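Local structure of alpha-galactosidase (Thermus thermophilus, 6LCJ) at residues Glu184-Ser189 with Arg224-Arg229; Ile195-Gln200 with Phe266-Pro271; Glu281-Ala286 with Arg321-Arg326; Leu353-Asp358 with Leu388-Leu393; Val458-Leu461 with Arg465-Val468. The protein probably hydrolyses terminal alpha-galactosyl units of galactose-containing sugars, as a hexameric, thermostable member of glycoside hydrolase family 36. All blocks are in the same frame, centred on the assembly; numbering follows the deposited sequence.

Contact 1: residues Glu184-Ser189 with Arg224-Arg229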
# COMPACT_ATOMS: atom_id res chain seq x y z
N GLU E 184 33.13 -0.33 -53.86
CA GLU E 184 33.49 -1.71 -53.52
C GLU E 184 32.29 -2.64 -53.65
O GLU E 184 32.44 -3.79 -54.10
CB GLU E 184 34.05 -1.76 -52.11
CG GLU E 184 35.14 -0.77 -51.88
CD GLU E 184 36.43 -1.46 -51.55
OE1 GLU E 184 37.16 -0.97 -50.66
OE2 GLU E 184 36.70 -2.52 -52.18
N VAL E 185 31.11 -2.19 -53.24
CA VAL E 185 29.93 -3.04 -53.27
C VAL E 185 29.57 -3.41 -54.71
O VAL E 185 29.09 -4.51 -54.98
CB VAL E 185 28.75 -2.36 -52.54
CG1 VAL E 185 27.42 -3.05 -52.86
CG2 VAL E 185 28.99 -2.32 -51.03
N ALA E 186 29.84 -2.50 -55.66
CA ALA E 186 29.42 -2.74 -57.04
C ALA E 186 30.15 -3.92 -57.68
O ALA E 186 29.65 -4.48 -58.66
CB ALA E 186 29.63 -1.47 -57.86
N ALA E 187 31.29 -4.32 -57.13
CA ALA E 187 31.99 -5.50 -57.64
C ALA E 187 31.28 -6.81 -57.32
O ALA E 187 31.59 -7.83 -57.94
CB ALA E 187 33.41 -5.53 -57.08
N PHE E 188 30.32 -6.81 -56.39
CA PHE E 188 29.65 -8.03 -55.96
C PHE E 188 28.30 -8.17 -56.64
O PHE E 188 27.74 -7.22 -57.17
CB PHE E 188 29.49 -8.03 -54.43
CG PHE E 188 30.78 -8.20 -53.68
CD1 PHE E 188 31.63 -7.12 -53.47
CD2 PHE E 188 31.17 -9.45 -53.20
CE1 PHE E 188 32.82 -7.28 -52.79
CE2 PHE E 188 32.37 -9.63 -52.52
CZ PHE E 188 33.19 -8.55 -52.30
N SER E 189 27.74 -9.38 -56.58
CA SER E 189 26.47 -9.65 -57.25
C SER E 189 25.27 -9.14 -56.45
O SER E 189 24.35 -9.91 -56.17
CB SER E 189 26.32 -11.15 -57.49
OG SER E 189 27.19 -11.60 -58.50
N ARG E 224 22.58 3.89 -59.61
CA ARG E 224 22.13 3.29 -60.87
C ARG E 224 23.25 3.27 -61.90
O ARG E 224 23.33 2.33 -62.70
CB ARG E 224 20.92 4.04 -61.43
CG ARG E 224 19.72 4.09 -60.50
CD ARG E 224 18.78 5.23 -60.90
NE ARG E 224 17.37 4.89 -60.71
CZ ARG E 224 16.65 4.13 -61.53
NH1 ARG E 224 17.21 3.60 -62.61
NH2 ARG E 224 15.37 3.90 -61.25
N GLU E 225 24.12 4.29 -61.88
CA GLU E 225 25.28 4.35 -62.76
C GLU E 225 26.21 3.15 -62.57
O GLU E 225 27.08 2.93 -63.43
CB GLU E 225 26.05 5.65 -62.50
CG GLU E 225 25.77 6.76 -63.50
CD GLU E 225 26.20 8.13 -62.98
OE1 GLU E 225 27.27 8.21 -62.32
OE2 GLU E 225 25.47 9.13 -63.22
N ARG E 226 26.08 2.40 -61.49
CA ARG E 226 26.88 1.20 -61.27
C ARG E 226 26.05 -0.07 -61.38
O ARG E 226 26.45 -1.12 -60.87
CB ARG E 226 27.59 1.27 -59.92
CG ARG E 226 28.70 2.29 -59.88
CD ARG E 226 29.91 1.76 -60.62
NE ARG E 226 31.14 1.82 -59.83
CZ ARG E 226 32.03 0.82 -59.77
NH1 ARG E 226 31.83 -0.30 -60.45
NH2 ARG E 226 33.13 0.95 -59.03
N GLY E 227 24.90 -0.00 -62.05
CA GLY E 227 24.08 -1.17 -62.27
C GLY E 227 23.23 -1.59 -61.10
O GLY E 227 22.70 -2.71 -61.12
N LEU E 228 23.06 -0.75 -60.09
CA LEU E 228 22.32 -1.12 -58.89
C LEU E 228 21.08 -0.26 -58.74
O LEU E 228 21.10 0.95 -58.99
CB LEU E 228 23.20 -0.98 -57.65
CG LEU E 228 24.33 -2.00 -57.51
CD1 LEU E 228 25.39 -1.49 -56.55
CD2 LEU E 228 23.75 -3.29 -57.02
N ARG E 229 19.99 -0.90 -58.31
CA ARG E 229 18.83 -0.16 -57.85
C ARG E 229 19.15 0.53 -56.53
O ARG E 229 19.92 0.02 -55.71
CB ARG E 229 17.64 -1.09 -57.66
CG ARG E 229 17.15 -1.77 -58.91
CD ARG E 229 16.22 -2.92 -58.56
NE ARG E 229 15.00 -2.43 -57.93
CZ ARG E 229 13.94 -3.20 -57.68
NH1 ARG E 229 13.94 -4.48 -58.01
NH2 ARG E 229 12.87 -2.67 -57.10

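Contact 2: residues Ile195-Gln200 with Phe266-Pro271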
# COMPACT_ATOMS: atom_id res chain seq x y z
N ILE E 195 20.28 2.81 -48.64
CA ILE E 195 20.67 3.76 -47.60
C ILE E 195 19.65 3.68 -46.46
O ILE E 195 18.45 3.83 -46.69
CB ILE E 195 20.74 5.19 -48.16
CG1 ILE E 195 21.83 5.27 -49.20
CG2 ILE E 195 21.04 6.20 -47.06
CD1 ILE E 195 21.43 6.14 -50.32
N ASP E 196 20.13 3.46 -45.25
CA ASP E 196 19.23 3.26 -44.14
C ASP E 196 19.13 4.53 -43.29
O ASP E 196 19.35 5.65 -43.78
CB ASP E 196 19.69 2.05 -43.31
CG ASP E 196 18.54 1.35 -42.60
OD1 ASP E 196 18.30 1.65 -41.40
OD2 ASP E 196 17.90 0.48 -43.24
N ASP E 197 18.79 4.36 -42.02
CA ASP E 197 18.64 5.47 -41.09
C ASP E 197 19.95 6.25 -41.01
O ASP E 197 21.03 5.67 -40.97
CB ASP E 197 18.24 4.90 -39.73
CG ASP E 197 17.96 5.96 -38.68
OD1 ASP E 197 17.80 7.15 -39.00
OD2 ASP E 197 17.87 5.57 -37.50
N GLY E 198 19.84 7.58 -41.05
CA GLY E 198 20.99 8.45 -40.95
C GLY E 198 21.13 9.50 -42.04
O GLY E 198 21.98 10.39 -41.94
N TRP E 199 20.33 9.41 -43.11
CA TRP E 199 20.39 10.40 -44.17
C TRP E 199 19.49 11.61 -43.93
O TRP E 199 19.74 12.67 -44.52
CB TRP E 199 20.01 9.77 -45.51
CG TRP E 199 18.58 9.33 -45.57
CD1 TRP E 199 18.09 8.11 -45.21
CD2 TRP E 199 17.46 10.10 -46.02
NE1 TRP E 199 16.73 8.07 -45.40
CE2 TRP E 199 16.32 9.27 -45.90
CE3 TRP E 199 17.31 11.40 -46.51
CZ2 TRP E 199 15.04 9.71 -46.26
CZ3 TRP E 199 16.04 11.83 -46.87
CH2 TRP E 199 14.92 10.99 -46.74
N GLN E 200 18.49 11.49 -43.07
CA GLN E 200 17.43 12.49 -42.90
C GLN E 200 17.80 13.54 -41.85
O GLN E 200 18.68 13.34 -41.01
CB GLN E 200 16.11 11.81 -42.53
CG GLN E 200 16.04 11.28 -41.10
CD GLN E 200 16.85 9.98 -40.87
OE1 GLN E 200 17.55 9.50 -41.75
NE2 GLN E 200 16.73 9.43 -39.68
N PHE E 266 10.35 4.37 -27.26
CA PHE E 266 11.54 5.10 -26.86
C PHE E 266 12.72 4.63 -27.69
O PHE E 266 13.10 3.45 -27.62
CB PHE E 266 11.82 4.91 -25.37
CG PHE E 266 12.82 5.87 -24.82
CD1 PHE E 266 14.18 5.61 -24.90
CD2 PHE E 266 12.39 7.05 -24.22
CE1 PHE E 266 15.10 6.51 -24.39
CE2 PHE E 266 13.31 7.96 -23.72
CZ PHE E 266 14.66 7.69 -23.79
N ASN E 267 13.30 5.54 -28.46
CA ASN E 267 14.38 5.19 -29.37
C ASN E 267 15.14 6.46 -29.70
O ASN E 267 14.62 7.57 -29.52
CB ASN E 267 13.85 4.52 -30.64
CG ASN E 267 14.90 3.66 -31.33
OD1 ASN E 267 15.70 2.99 -30.68
ND2 ASN E 267 14.89 3.67 -32.66
N TRP E 268 16.38 6.30 -30.17
CA TRP E 268 17.29 7.43 -30.40
C TRP E 268 17.34 8.35 -29.17
O TRP E 268 17.44 9.57 -29.28
CB TRP E 268 16.89 8.22 -31.65
CG TRP E 268 16.67 7.42 -32.89
CD1 TRP E 268 17.63 6.97 -33.76
CD2 TRP E 268 15.42 6.98 -33.42
NE1 TRP E 268 17.05 6.28 -34.79
CE2 TRP E 268 15.69 6.26 -34.60
CE3 TRP E 268 14.09 7.12 -33.01
CZ2 TRP E 268 14.68 5.68 -35.37
CZ3 TRP E 268 13.09 6.54 -33.77
CH2 TRP E 268 13.39 5.83 -34.94
N GLY E 269 17.23 7.75 -27.99
CA GLY E 269 17.32 8.52 -26.76
C GLY E 269 16.13 9.40 -26.41
O GLY E 269 16.24 10.19 -25.47
N ARG E 270 15.00 9.28 -27.10
CA ARG E 270 13.88 10.17 -26.84
C ARG E 270 12.55 9.45 -26.96
O ARG E 270 12.44 8.43 -27.66
CB ARG E 270 13.90 11.37 -27.79
CG ARG E 270 14.19 10.97 -29.21
CD ARG E 270 14.34 12.21 -30.05
NE ARG E 270 15.12 13.22 -29.35
CZ ARG E 270 16.31 13.64 -29.77
NH1 ARG E 270 16.83 13.13 -30.88
NH2 ARG E 270 16.97 14.57 -29.09
N PRO E 271 11.51 9.96 -26.30
CA PRO E 271 10.16 9.40 -26.47
C PRO E 271 9.66 9.55 -27.90
O PRO E 271 9.90 10.56 -28.56
CB PRO E 271 9.31 10.22 -25.50
CG PRO E 271 10.27 10.72 -24.50
CD PRO E 271 11.53 10.99 -25.26

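Contact 3: residues Glu281-Ala286 with Arg321-Arg326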
# COMPACT_ATOMS: atom_id res chain seq x y z
N GLU E 281 -5.15 13.47 -44.29
CA GLU E 281 -4.07 14.38 -44.63
C GLU E 281 -2.71 13.76 -44.32
O GLU E 281 -1.74 13.97 -45.06
CB GLU E 281 -4.25 15.68 -43.87
CG GLU E 281 -3.63 16.88 -44.50
CD GLU E 281 -4.16 18.17 -43.89
OE1 GLU E 281 -5.28 18.13 -43.32
OE2 GLU E 281 -3.45 19.20 -43.96
N VAL E 282 -2.62 13.00 -43.23
CA VAL E 282 -1.35 12.38 -42.86
C VAL E 282 -1.01 11.27 -43.84
O VAL E 282 0.13 11.17 -44.31
CB VAL E 282 -1.42 11.86 -41.42
CG1 VAL E 282 -0.35 10.79 -41.17
CG2 VAL E 282 -1.31 13.01 -40.44
N VAL E 283 -1.99 10.43 -44.18
CA VAL E 283 -1.78 9.39 -45.18
C VAL E 283 -1.34 10.00 -46.51
O VAL E 283 -0.49 9.45 -47.20
CB VAL E 283 -3.07 8.57 -45.36
CG1 VAL E 283 -2.87 7.52 -46.42
CG2 VAL E 283 -3.47 7.96 -44.05
N GLU E 284 -1.95 11.12 -46.89
CA GLU E 284 -1.57 11.81 -48.12
C GLU E 284 -0.12 12.26 -48.06
O GLU E 284 0.62 12.14 -49.04
CB GLU E 284 -2.51 13.00 -48.32
CG GLU E 284 -2.46 13.71 -49.64
CD GLU E 284 -3.51 14.83 -49.69
OE1 GLU E 284 -4.73 14.51 -49.75
OE2 GLU E 284 -3.12 16.02 -49.63
N TRP E 285 0.29 12.80 -46.91
CA TRP E 285 1.66 13.25 -46.72
C TRP E 285 2.64 12.08 -46.77
O TRP E 285 3.70 12.17 -47.41
CB TRP E 285 1.73 14.01 -45.40
CG TRP E 285 3.07 14.45 -44.92
CD1 TRP E 285 3.68 15.66 -45.16
CD2 TRP E 285 3.96 13.72 -44.07
NE1 TRP E 285 4.90 15.71 -44.52
CE2 TRP E 285 5.09 14.53 -43.85
CE3 TRP E 285 3.91 12.46 -43.48
CZ2 TRP E 285 6.17 14.11 -43.06
CZ3 TRP E 285 4.98 12.05 -42.69
CH2 TRP E 285 6.09 12.87 -42.49
N ALA E 286 2.30 10.96 -46.13
CA ALA E 286 3.20 9.80 -46.15
C ALA E 286 3.29 9.22 -47.56
O ALA E 286 4.37 8.82 -48.00
CB ALA E 286 2.75 8.75 -45.14
N ARG E 321 -4.33 -0.69 -42.47
CA ARG E 321 -4.40 -1.31 -43.78
C ARG E 321 -4.79 -0.30 -44.86
O ARG E 321 -4.24 -0.32 -45.97
CB ARG E 321 -5.38 -2.48 -43.75
CG ARG E 321 -5.54 -3.17 -45.06
CD ARG E 321 -4.67 -4.38 -45.13
NE ARG E 321 -4.88 -5.12 -46.36
CZ ARG E 321 -4.06 -6.08 -46.79
NH1 ARG E 321 -2.98 -6.39 -46.08
NH2 ARG E 321 -4.32 -6.72 -47.92
N LYS E 322 -5.73 0.60 -44.55
CA LYS E 322 -6.11 1.64 -45.50
C LYS E 322 -4.97 2.62 -45.75
O LYS E 322 -4.74 3.03 -46.90
CB LYS E 322 -7.35 2.38 -45.02
CG LYS E 322 -8.62 1.54 -45.06
CD LYS E 322 -9.80 2.26 -44.40
CE LYS E 322 -10.73 1.30 -43.64
NZ LYS E 322 -11.03 1.80 -42.25
N ALA E 323 -4.22 2.99 -44.71
CA ALA E 323 -3.07 3.86 -44.92
C ALA E 323 -2.01 3.19 -45.78
O ALA E 323 -1.47 3.79 -46.71
CB ALA E 323 -2.47 4.27 -43.57
N MET E 324 -1.70 1.92 -45.49
CA MET E 324 -0.68 1.22 -46.26
C MET E 324 -1.15 0.96 -47.69
O MET E 324 -0.32 0.96 -48.61
CB MET E 324 -0.31 -0.10 -45.58
CG MET E 324 0.43 0.05 -44.26
SD MET E 324 1.81 1.22 -44.36
CE MET E 324 1.04 2.57 -43.56
N ALA E 325 -2.44 0.70 -47.89
CA ALA E 325 -2.96 0.52 -49.24
C ALA E 325 -2.73 1.76 -50.10
O ALA E 325 -2.46 1.66 -51.30
CB ALA E 325 -4.44 0.17 -49.18
N ARG E 326 -2.81 2.94 -49.50
CA ARG E 326 -2.53 4.15 -50.25
C ARG E 326 -1.05 4.26 -50.56
O ARG E 326 -0.66 4.67 -51.66
CB ARG E 326 -3.03 5.37 -49.46
CG ARG E 326 -2.58 6.73 -50.00
CD ARG E 326 -3.28 7.13 -51.34
NE ARG E 326 -2.53 8.20 -52.02
CZ ARG E 326 -2.00 8.08 -53.24
NH1 ARG E 326 -2.14 6.95 -53.92
NH2 ARG E 326 -1.31 9.09 -53.76

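Contact 4: residues Leu353-Asp358 with Leu388-Leu393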
# COMPACT_ATOMS: atom_id res chain seq x y z
N LEU E 353 8.82 -8.62 -45.95
CA LEU E 353 8.34 -8.40 -44.59
C LEU E 353 9.37 -8.93 -43.60
O LEU E 353 9.73 -10.11 -43.64
CB LEU E 353 6.99 -9.07 -44.37
CG LEU E 353 6.37 -8.97 -42.98
CD1 LEU E 353 5.92 -7.57 -42.72
CD2 LEU E 353 5.19 -9.93 -42.82
N ARG E 354 9.85 -8.06 -42.71
CA ARG E 354 10.70 -8.50 -41.62
C ARG E 354 9.86 -9.27 -40.61
O ARG E 354 8.77 -8.83 -40.23
CB ARG E 354 11.39 -7.30 -40.96
CG ARG E 354 12.51 -6.69 -41.81
CD ARG E 354 13.88 -7.28 -41.46
NE ARG E 354 14.01 -7.38 -40.02
CZ ARG E 354 14.49 -6.42 -39.24
NH1 ARG E 354 14.96 -5.28 -39.75
NH2 ARG E 354 14.51 -6.60 -37.92
N VAL E 355 10.35 -10.44 -40.19
CA VAL E 355 9.61 -11.34 -39.31
C VAL E 355 10.29 -11.53 -37.96
O VAL E 355 9.81 -12.33 -37.15
CB VAL E 355 9.36 -12.71 -39.97
CG1 VAL E 355 8.37 -12.59 -41.11
CG2 VAL E 355 10.67 -13.28 -40.44
N GLY E 356 11.38 -10.85 -37.69
CA GLY E 356 12.00 -10.93 -36.39
C GLY E 356 12.65 -9.64 -35.94
O GLY E 356 12.83 -8.68 -36.71
N PRO E 357 13.02 -9.60 -34.66
CA PRO E 357 13.89 -8.53 -34.16
C PRO E 357 15.10 -8.31 -35.04
O PRO E 357 15.51 -9.20 -35.81
CB PRO E 357 14.32 -9.06 -32.78
CG PRO E 357 13.26 -10.00 -32.38
CD PRO E 357 12.77 -10.64 -33.64
N ASP E 358 15.66 -7.12 -34.96
CA ASP E 358 16.92 -6.83 -35.62
C ASP E 358 17.97 -7.87 -35.26
O ASP E 358 18.11 -8.27 -34.10
CB ASP E 358 17.42 -5.45 -35.19
CG ASP E 358 16.62 -4.34 -35.78
OD1 ASP E 358 15.68 -4.61 -36.58
OD2 ASP E 358 16.96 -3.18 -35.45
N LEU E 388 12.19 -18.07 -37.21
CA LEU E 388 11.95 -19.50 -37.35
C LEU E 388 10.47 -19.85 -37.21
O LEU E 388 10.02 -20.85 -37.79
CB LEU E 388 12.77 -20.28 -36.33
CG LEU E 388 14.22 -20.53 -36.72
CD1 LEU E 388 15.07 -20.87 -35.51
CD2 LEU E 388 14.29 -21.62 -37.78
N HIS E 389 9.69 -19.07 -36.47
CA HIS E 389 8.28 -19.39 -36.27
C HIS E 389 7.37 -18.61 -37.20
O HIS E 389 6.15 -18.65 -37.02
CB HIS E 389 7.87 -19.13 -34.82
CG HIS E 389 8.59 -19.99 -33.83
ND1 HIS E 389 9.86 -19.69 -33.37
CD2 HIS E 389 8.24 -21.15 -33.24
CE1 HIS E 389 10.25 -20.62 -32.52
NE2 HIS E 389 9.28 -21.52 -32.42
N ARG E 390 7.93 -17.91 -38.17
CA ARG E 390 7.13 -17.18 -39.14
C ARG E 390 7.45 -17.57 -40.58
O ARG E 390 7.04 -16.86 -41.51
CB ARG E 390 7.30 -15.67 -38.92
CG ARG E 390 6.54 -15.17 -37.71
CD ARG E 390 6.84 -13.72 -37.42
NE ARG E 390 5.87 -13.13 -36.50
CZ ARG E 390 6.14 -12.12 -35.68
NH1 ARG E 390 7.36 -11.59 -35.68
NH2 ARG E 390 5.20 -11.63 -34.87
N LEU E 391 8.17 -18.68 -40.79
CA LEU E 391 8.58 -19.05 -42.14
C LEU E 391 7.40 -19.49 -43.00
O LEU E 391 7.48 -19.38 -44.22
CB LEU E 391 9.65 -20.12 -42.10
CG LEU E 391 10.99 -19.67 -41.50
CD1 LEU E 391 11.92 -20.83 -41.33
CD2 LEU E 391 11.63 -18.62 -42.39
N TRP E 392 6.30 -19.94 -42.38
CA TRP E 392 5.08 -20.28 -43.12
C TRP E 392 4.54 -19.11 -43.92
O TRP E 392 3.74 -19.31 -44.83
CB TRP E 392 4.00 -20.80 -42.16
CG TRP E 392 3.81 -19.98 -40.92
CD1 TRP E 392 4.58 -20.01 -39.80
CD2 TRP E 392 2.79 -19.00 -40.68
NE1 TRP E 392 4.12 -19.10 -38.88
CE2 TRP E 392 3.01 -18.47 -39.39
CE3 TRP E 392 1.71 -18.52 -41.42
CZ2 TRP E 392 2.20 -17.50 -38.84
CZ3 TRP E 392 0.91 -17.56 -40.88
CH2 TRP E 392 1.16 -17.04 -39.60
N LEU E 393 4.96 -17.88 -43.62
CA LEU E 393 4.53 -16.74 -44.42
C LEU E 393 5.23 -16.64 -45.77
O LEU E 393 4.95 -15.70 -46.51
CB LEU E 393 4.76 -15.44 -43.64
CG LEU E 393 3.79 -15.40 -42.48
CD1 LEU E 393 4.25 -14.35 -41.49
CD2 LEU E 393 2.37 -15.14 -42.98

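Contact 5: residues Val458-Leu461 with Arg465-Val468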
# COMPACT_ATOMS: atom_id res chain seq x y z
N VAL E 458 17.73 -25.67 -49.91
CA VAL E 458 17.45 -25.90 -48.50
C VAL E 458 16.12 -26.63 -48.39
O VAL E 458 15.19 -26.37 -49.17
CB VAL E 458 17.42 -24.59 -47.68
CG1 VAL E 458 17.39 -24.89 -46.18
CG2 VAL E 458 18.64 -23.75 -47.99
N ARG E 459 16.04 -27.55 -47.44
CA ARG E 459 14.85 -28.34 -47.21
C ARG E 459 14.62 -28.38 -45.72
O ARG E 459 15.58 -28.43 -44.94
CB ARG E 459 15.02 -29.76 -47.79
CG ARG E 459 14.10 -30.81 -47.19
CD ARG E 459 13.82 -31.91 -48.20
NE ARG E 459 15.03 -32.31 -48.91
CZ ARG E 459 15.89 -33.23 -48.47
NH1 ARG E 459 15.67 -33.85 -47.31
NH2 ARG E 459 16.97 -33.52 -49.18
N ARG E 460 13.35 -28.33 -45.30
CA ARG E 460 13.04 -28.43 -43.88
C ARG E 460 12.77 -29.88 -43.50
O ARG E 460 11.93 -30.55 -44.11
CB ARG E 460 11.83 -27.57 -43.51
CG ARG E 460 11.98 -26.90 -42.14
CD ARG E 460 10.79 -26.00 -41.82
NE ARG E 460 10.93 -25.40 -40.51
CZ ARG E 460 10.39 -24.23 -40.18
NH1 ARG E 460 9.68 -23.55 -41.08
NH2 ARG E 460 10.57 -23.72 -38.95
N LEU E 461 13.49 -30.36 -42.49
CA LEU E 461 13.31 -31.72 -41.99
C LEU E 461 12.42 -31.77 -40.78
O LEU E 461 11.80 -32.81 -40.51
CB LEU E 461 14.67 -32.33 -41.66
CG LEU E 461 15.68 -32.14 -42.79
CD1 LEU E 461 17.08 -32.54 -42.35
CD2 LEU E 461 15.25 -32.92 -44.03
N ARG E 465 15.04 -28.12 -37.82
CA ARG E 465 16.09 -28.83 -38.54
C ARG E 465 15.93 -28.57 -40.02
O ARG E 465 14.87 -28.84 -40.60
CB ARG E 465 16.04 -30.32 -38.24
CG ARG E 465 15.76 -30.66 -36.77
CD ARG E 465 16.50 -31.93 -36.33
NE ARG E 465 16.80 -32.82 -37.45
CZ ARG E 465 15.91 -33.60 -38.06
NH1 ARG E 465 14.63 -33.59 -37.66
NH2 ARG E 465 16.28 -34.37 -39.08
N PHE E 466 16.96 -28.03 -40.63
CA PHE E 466 16.99 -27.82 -42.07
C PHE E 466 18.15 -28.60 -42.65
O PHE E 466 19.11 -28.96 -41.95
CB PHE E 466 17.11 -26.34 -42.42
CG PHE E 466 15.99 -25.50 -41.88
CD1 PHE E 466 15.88 -25.26 -40.51
CD2 PHE E 466 15.04 -24.97 -42.72
CE1 PHE E 466 14.85 -24.51 -40.01
CE2 PHE E 466 14.01 -24.20 -42.22
CZ PHE E 466 13.91 -23.98 -40.86
N ARG E 467 18.05 -28.89 -43.93
CA ARG E 467 19.16 -29.42 -44.70
C ARG E 467 19.51 -28.36 -45.73
O ARG E 467 18.73 -28.11 -46.65
CB ARG E 467 18.83 -30.76 -45.34
CG ARG E 467 20.05 -31.66 -45.48
CD ARG E 467 19.68 -33.13 -45.57
NE ARG E 467 19.50 -33.57 -46.96
CZ ARG E 467 20.48 -33.66 -47.85
NH1 ARG E 467 21.73 -33.35 -47.52
NH2 ARG E 467 20.21 -34.07 -49.09
N VAL E 468 20.66 -27.72 -45.54
CA VAL E 468 21.15 -26.66 -46.41
C VAL E 468 22.26 -27.25 -47.27
O VAL E 468 23.29 -27.70 -46.74
CB VAL E 468 21.66 -25.45 -45.61
CG1 VAL E 468 22.01 -24.29 -46.54
CG2 VAL E 468 20.62 -25.01 -44.59

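Contact 1: residues Glu184-Ser189 with Arg224-Arg229
Ala186 and Arg226 bring the two backbones to 6.3 Å between their CA atoms, each inside a type I turn: Val185 to Phe188 in one segment, Arg224 to Gly227 in the other. The Ala186 methyl lies over one face of the Arg226 guanidinium, set toward its rim, with Ala186 CB 3.6 Å from Arg226 NH1. Alanine suits the place because its short side chain lets the arginine fold across it. Bends at chi2 (-76°) and chi3 (-128°) produce that fold, and Arg226 NH2 goes on to a salt bridge with Asp183. The turns lie where helices 175-185 and 216-224 give way to loop, on the outside of the TIM barrel. Helix 216-224 ends in a Schellman motif whose C-prime residue is Gly227, a glycine easily accommodating the positive phi of 79°. The chain then enters strand 229-234 by way of Leu228, whose buried side chain makes the apolar part of the contact: Leu228 CD1 lies 4.2 Å from Ala186 CA and 4.5 Å from Val185 CG1.

Contact 2: residues Ile195-Gln200 with Phe266-Pro271
The Trp268 indole offers its edge to Asp197, while the amide nitrogen of Asn267 lies over the centre of one ring face, 3.2 Å above the plane. Phe305 also meets this ring, the two planes inclined at about 35°. At the edge, Trp268 NE1 donates to Asp197 OD2 over 2.9 Å, the acceptor tilted slightly from the ring plane. The carboxylate stands nearly perpendicular to the indole and receives the N-H on the syn lone pair of OD2. With CG anti to the backbone N (chi1 -176°), Asp197 reaches from its loop to the tryptophan.

Trp268 sits in the type I' turn of the hairpin formed by strands 263-267 and 270-274, where Gly269 readily takes a positive phi. Phe266 of this hairpin packs edge-to-face on Trp371 of a second subunit. Asp197 belongs to the loop after barrel strand 192-195, the end of the barrel at which TIM-barrel glycosidases carry their active site. Gln200 is the second-shell residue: its NE2 donates to Asp197 OD1 at 2.6 Å, and its OE1 takes the N-H of Gly198 at 3.1 Å. Aspartate and glutamine suit this pairing because each oxygen of the carboxylate receives one N-H, from indole and amide respectively, and the two bonds together restrain its rotation.

Contact 3: residues Glu281-Ala286 with Arg321-Arg326
Val283 packs against Ala323 and Arg326 where two neighbouring outer helices of the TIM barrel, 280-296 and 317-331, come together. The tight part is buried and apolar. The CA atoms of Val283 and Ala323 are 5.7 Å apart, a closeness that the small alanine allows, and Val283 CG2 sits 3.9 Å from Ala323 CB. A branched valine fits opposite because its two methyls can serve two partners one helical turn apart. The looser side lies toward the surface, where Glu284 and Lys322 are exposed, the lysine's end leading away from the opposing helix. Arg326 spans the two regimes: its aliphatic base joins the packing, while its guanidinium continues past the valine and comes near that of Arg291, a like charge farther along helix 280-296. The bend that separates base from charged end is at chi2 (72°). With Val283 CG1 anti to the backbone N (chi1 179°), this methyl rests 3.7 Å from both CB and CG of Arg326.

Contact 4: residues Leu353-Asp358 with Leu388-Leu393
Arg390 NH1 donates to Val355 O over 3.0 Å in a fairly straight bond (162°), the oxygen lying in the guanidinium plane although the donor stands well above the carbonyl plane. The two side chains pass alongside one another, running opposite ways, with Arg390 CD 3.7 Å from Val355 CB. Extended from CG to NE, the arginine gives its methylenes to valine and carries its charge beyond. There NE hydrogen-bonds His48, and NH2 reaches the carbonyls of Gly49 and Gln51 weakly. A methionine in its place would probably leave the Val355 carbonyl and His48 without their donor. Nearby, Val355 CG1 and Leu393 CD1 make a looser apolar contact at 4.5 Å. On the other side of the strand, Arg354 NH2 holds Asp358 OD1 (2.7 Å) in a salt bridge and also Gly356 O, fixing the course of the chain after barrel strand 352-354. Val355 and Leu393 both pack on Val399 of adjacent strand 398-400, Val355 also on helix 380-388, while His48 ends strand 44-48 of an antiparallel sheet.

Contact 5: residues Val458-Leu461 with Arg465-Val468
Arg460 runs straight from CG to NE (chi2 178°, chi3 179°), which lays it along the Phe466 ring, itself turned beneath it with CG anti to the carbonyl carbon (chi1 -59°). Arg460 CG makes a CH-pi contact over the ring face, 3.8 Å from the Phe466 centroid. Farther out, Phe466 CZ lies 3.2 Å above the guanidinium plane, toward its rim. Arginine suits this place, its methylenes covering an aromatic face while its nitrogens reach carbonyls: NE that of Gly462, NH2 those of Pro463 and Leu388. A serine here would probably uncover this side of the phenylalanine and leave those carbonyls without their donor. On the same face Val458 CG1 meets Val468 CG2 at 3.6 Å, two branched residues at home in strands.

Arg459 and Arg467 share the other face, their NH2 atoms 3.3 Å apart; such like charges probably repel, and Glu470 offers Arg467 only a weak, long ion pair. Leu461 CB lies over one guanidinium face of Arg465, whose NE is held by Glu472. Backbone bonds join Arg467 N to Arg459 O (2.7 Å), Arg459 N to Arg467 O (2.9 Å) and Leu461 N to Arg465 O (2.8 Å). The strands form an antiparallel beta hairpin, continued by strand 471-474 into a three-stranded meander, with Val458 and Val468 packed on helix 415-428.

Contacts 1 to 4 belong to the TIM barrel and its loops. Contact 1 joins the ends of two outer helices, contact 3 pairs two others, contact 2 bridges a loop after strand 192-195 to a hairpin, and contact 4 lies at strand 352-354. Contacts 1 and 2 interleave along the chain; 3, 4 and 5 follow in series. Contact 5, in the C-terminal meander, lies across the chain's centre from contacts 2 and 3, its centre about 40 Å from that of contact 3. Contacts 4 and 5 are neighbours, with centres about 17 Å apart: Leu388 and Leu391 pack on Phe466. The barrel and the C-terminal strands are thereby joined directly.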